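Long-range contact in short afifavidin (Afifella pfennigii, PDB 6HDT), which binds biotin and 2-iminobiotin tightly and without a covalent bond, as a dimeric bacterial avidin whose wider role is still obscure: residues N68-V74 with V86-F92. Numbering follows the deposited sequence.
Sequences NFIGFTV and VTSWTGF. With BTN (biotin), chain E.
Phe72 and Trp89 face each other as a hydrogen-bonded antiparallel pair, and their rings meet inside the barrel. The phenyl plane is only 20° from that of the five-membered ring of Trp89, yet the rings are slid so far that they barely overlap: Phe72 CE2 comes over one face of the indole, toward its rim, 3.3 Å from Trp89 CE3, while Trp89 CB sits over the phenyl face, 3.9 Å from the centroid of the Phe72 ring. Phe72 reaches across because its CG is wedged between backbone N and carbonyl carbon (chi1 54°), which swings the ring toward the neighbouring strand. Further along, Val74 adds its CB at the edge of the indole, in its plane, and CG2 lies 3.7 Å from Trp89 CZ3. Thr87 CG2 lies above the opposite indole face, toward the rim. The benzo side of the indole then meets the ligand, with Trp89 CZ2 3.6 Å from biotin S1; Thr87 OG1, hydrogen-bonded to Trp76 NE1, is 3.3 Å from the same sulfur.

On the outer face, Thr73 OG1 and Ser88 OG stand 2.8 Å apart, within hydrogen-bonding distance, though the Ser88 proton has a rival acceptor, and Thr73 CG2 presses tightly on Val86 CG1 at 3.4 Å. Thr73 and Ser88 pack here on Gly71 of the second subunit, to which Ser88 OG also makes weak hydrogen bonds. At the far end Phe92 CB lies against Phe69 CD1.

Six backbone hydrogen bonds, in reciprocal pairs at Ile70–Gly91, Phe72–Trp89 and Val74–Thr87, join strands 69-77 and 82-96 into one hairpin of the avidin barrel. Asp123 OD2 accepts from Trp89 NE1 and also bonds biotin; with Phe72 and Val74, it probably restricts the indole's tilt and rotation beside the thioether.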
loop_
_atom_site.group_PDB
_atom_site.type_symbol
_atom_site.label_atom_id
_atom_site.label_comp_id
_atom_site.label_asym_id
_atom_site.label_seq_id
_atom_site.Cartn_x
_atom_site.Cartn_y
_atom_site.Cartn_z
ATOM N N ASN A 68 -10.868 -11.027 -1.848
ATOM C CA ASN A 68 -11.515 -9.775 -2.228
ATOM C C ASN A 68 -10.908 -8.560 -1.536
ATOM O O ASN A 68 -11.528 -7.530 -1.475
ATOM C CB ASN A 68 -13.037 -9.837 -2.041
ATOM C CG ASN A 68 -13.442 -9.967 -0.610
ATOM O OD1 ASN A 68 -12.955 -10.839 0.089
ATOM N ND2 ASN A 68 -14.325 -9.092 -0.152
ATOM N N PHE A 69 -9.672 -8.688 -1.080
ATOM C CA PHE A 69 -8.988 -7.601 -0.389
ATOM C C PHE A 69 -7.811 -7.137 -1.185
ATOM O O PHE A 69 -7.181 -7.908 -1.897
ATOM C CB PHE A 69 -8.531 -8.084 0.993
ATOM C CG PHE A 69 -9.669 -8.559 1.833
ATOM C CD1 PHE A 69 -10.504 -7.635 2.436
ATOM C CD2 PHE A 69 -9.890 -9.900 2.018
ATOM C CE1 PHE A 69 -11.585 -8.052 3.200
ATOM C CE2 PHE A 69 -10.987 -10.331 2.768
ATOM C CZ PHE A 69 -11.811 -9.405 3.366
ATOM N N ILE A 70 -7.536 -5.851 -1.026
ATOM C CA ILE A 70 -6.524 -5.177 -1.801
ATOM C C ILE A 70 -5.895 -4.032 -1.028
ATOM O O ILE A 70 -6.523 -3.425 -0.183
ATOM C CB ILE A 70 -7.121 -4.670 -3.122
ATOM C CG1 ILE A 70 -6.012 -4.258 -4.115
ATOM C CG2 ILE A 70 -8.125 -3.569 -2.883
ATOM C CD1 ILE A 70 -6.527 -4.078 -5.538
ATOM N N GLY A 71 -4.639 -3.762 -1.358
ATOM C CA GLY A 71 -3.967 -2.546 -0.896
ATOM C C GLY A 71 -3.039 -2.076 -1.983
ATOM O O GLY A 71 -2.413 -2.899 -2.661
ATOM N N PHE A 72 -2.951 -0.757 -2.154
ATOM C CA PHE A 72 -2.085 -0.215 -3.182
ATOM C C PHE A 72 -1.637 1.189 -2.861
ATOM O O PHE A 72 -2.291 1.929 -2.134
ATOM C CB PHE A 72 -2.715 -0.255 -4.574
ATOM C CG PHE A 72 -4.067 0.408 -4.664
ATOM C CD1 PHE A 72 -5.235 -0.312 -4.457
ATOM C CD2 PHE A 72 -4.174 1.734 -5.019
ATOM C CE1 PHE A 72 -6.466 0.303 -4.550
ATOM C CE2 PHE A 72 -5.401 2.364 -5.105
ATOM C CZ PHE A 72 -6.568 1.633 -4.884
ATOM N N THR A 73 -0.476 1.520 -3.413
ATOM C CA THR A 73 0.172 2.800 -3.137
ATOM C C THR A 73 0.443 3.574 -4.413
ATOM O O THR A 73 0.751 2.972 -5.428
ATOM C CB THR A 73 1.480 2.564 -2.387
ATOM O OG1 THR A 73 1.185 1.935 -1.150
ATOM C CG2 THR A 73 2.236 3.860 -2.115
ATOM N N VAL A 74 0.330 4.902 -4.343
ATOM C CA VAL A 74 0.706 5.813 -5.426
ATOM C C VAL A 74 1.641 6.890 -4.831
ATOM O O VAL A 74 1.303 7.586 -3.864
ATOM C CB VAL A 74 -0.509 6.516 -6.044
ATOM C CG1 VAL A 74 -0.072 7.642 -6.980
ATOM C CG2 VAL A 74 -1.409 5.530 -6.751
ATOM N N VAL A 86 2.698 10.646 -0.780
ATOM C CA VAL A 86 2.395 9.267 -1.125
ATOM C C VAL A 86 1.062 8.903 -0.492
ATOM O O VAL A 86 0.865 9.172 0.675
ATOM C CB VAL A 86 3.458 8.298 -0.562
ATOM C CG1 VAL A 86 3.070 6.851 -0.813
ATOM C CG2 VAL A 86 4.827 8.611 -1.120
ATOM N N THR A 87 0.197 8.218 -1.244
ATOM C CA THR A 87 -1.074 7.660 -0.681
ATOM C C THR A 87 -1.087 6.134 -0.757
ATOM O O THR A 87 -0.586 5.538 -1.701
ATOM C CB THR A 87 -2.291 8.201 -1.474
ATOM O OG1 THR A 87 -2.269 9.626 -1.525
ATOM C CG2 THR A 87 -3.630 7.753 -0.924
ATOM N N SER A 88 -1.682 5.492 0.253
ATOM C CA SER A 88 -2.032 4.076 0.145
ATOM C C SER A 88 -3.503 3.910 0.421
ATOM O O SER A 88 -4.033 4.498 1.325
ATOM C CB SER A 88 -1.233 3.202 1.098
ATOM O OG SER A 88 0.210 3.435 0.972
ATOM N N TRP A 89 -4.126 3.007 -0.331
ATOM C CA TRP A 89 -5.508 2.671 -0.120
ATOM C C TRP A 89 -5.552 1.231 0.330
ATOM O O TRP A 89 -4.744 0.425 -0.120
ATOM C CB TRP A 89 -6.273 2.747 -1.438
ATOM C CG TRP A 89 -6.559 4.081 -2.009
ATOM C CD1 TRP A 89 -7.746 4.743 -1.991
ATOM C CD2 TRP A 89 -5.655 4.893 -2.748
ATOM N NE1 TRP A 89 -7.636 5.929 -2.654
ATOM C CE2 TRP A 89 -6.359 6.049 -3.134
ATOM C CE3 TRP A 89 -4.315 4.752 -3.133
ATOM C CZ2 TRP A 89 -5.779 7.050 -3.899
ATOM C CZ3 TRP A 89 -3.731 5.776 -3.885
ATOM C CH2 TRP A 89 -4.451 6.897 -4.249
ATOM N N THR A 90 -6.549 0.871 1.142
ATOM C CA THR A 90 -6.733 -0.525 1.527
ATOM C C THR A 90 -8.214 -0.789 1.651
ATOM O O THR A 90 -8.941 0.047 2.131
ATOM C CB THR A 90 -6.021 -0.869 2.852
ATOM O OG1 THR A 90 -4.743 -0.195 2.918
ATOM C CG2 THR A 90 -5.835 -2.396 3.009
ATOM N N GLY A 91 -8.661 -1.935 1.177
ATOM C CA GLY A 91 -10.105 -2.151 1.151
ATOM C C GLY A 91 -10.485 -3.503 0.625
ATOM O O GLY A 91 -9.687 -4.408 0.523
ATOM N N PHE A 92 -11.779 -3.599 0.325
ATOM C CA PHE A 92 -12.418 -4.843 -0.049
ATOM C C PHE A 92 -13.473 -4.635 -1.133
ATOM O O PHE A 92 -14.167 -3.594 -1.184
ATOM C CB PHE A 92 -13.051 -5.511 1.155
ATOM C CG PHE A 92 -14.114 -4.706 1.833
ATOM C CD1 PHE A 92 -13.780 -3.812 2.855
ATOM C CD2 PHE A 92 -15.462 -4.859 1.493
ATOM C CE1 PHE A 92 -14.761 -3.077 3.490
ATOM C CE2 PHE A 92 -16.453 -4.120 2.145
ATOM C CZ PHE A 92 -16.103 -3.236 3.141
HETATM C C11 BTN E . -1.385 15.515 -3.363
HETATM O O11 BTN E . -0.506 15.495 -2.481
HETATM O O12 BTN E . -2.276 16.397 -3.393
HETATM C C10 BTN E . -1.351 14.409 -4.405
HETATM C C9 BTN E . -2.742 14.008 -4.892
HETATM C C8 BTN E . -3.545 13.266 -3.820
HETATM C C7 BTN E . -4.975 12.935 -4.237
HETATM C C2 BTN E . -5.677 12.187 -3.109
HETATM S S1 BTN E . -5.192 10.482 -2.907
HETATM C C6 BTN E . -6.589 10.149 -1.874
HETATM C C5 BTN E . -7.731 10.947 -2.476
HETATM N N1 BTN E . -8.458 10.208 -3.469
HETATM C C3 BTN E . -8.380 10.679 -4.713
HETATM O O3 BTN E . -8.970 10.184 -5.690
HETATM N N2 BTN E . -7.571 11.769 -4.694
HETATM C C4 BTN E . -7.186 12.099 -3.331
#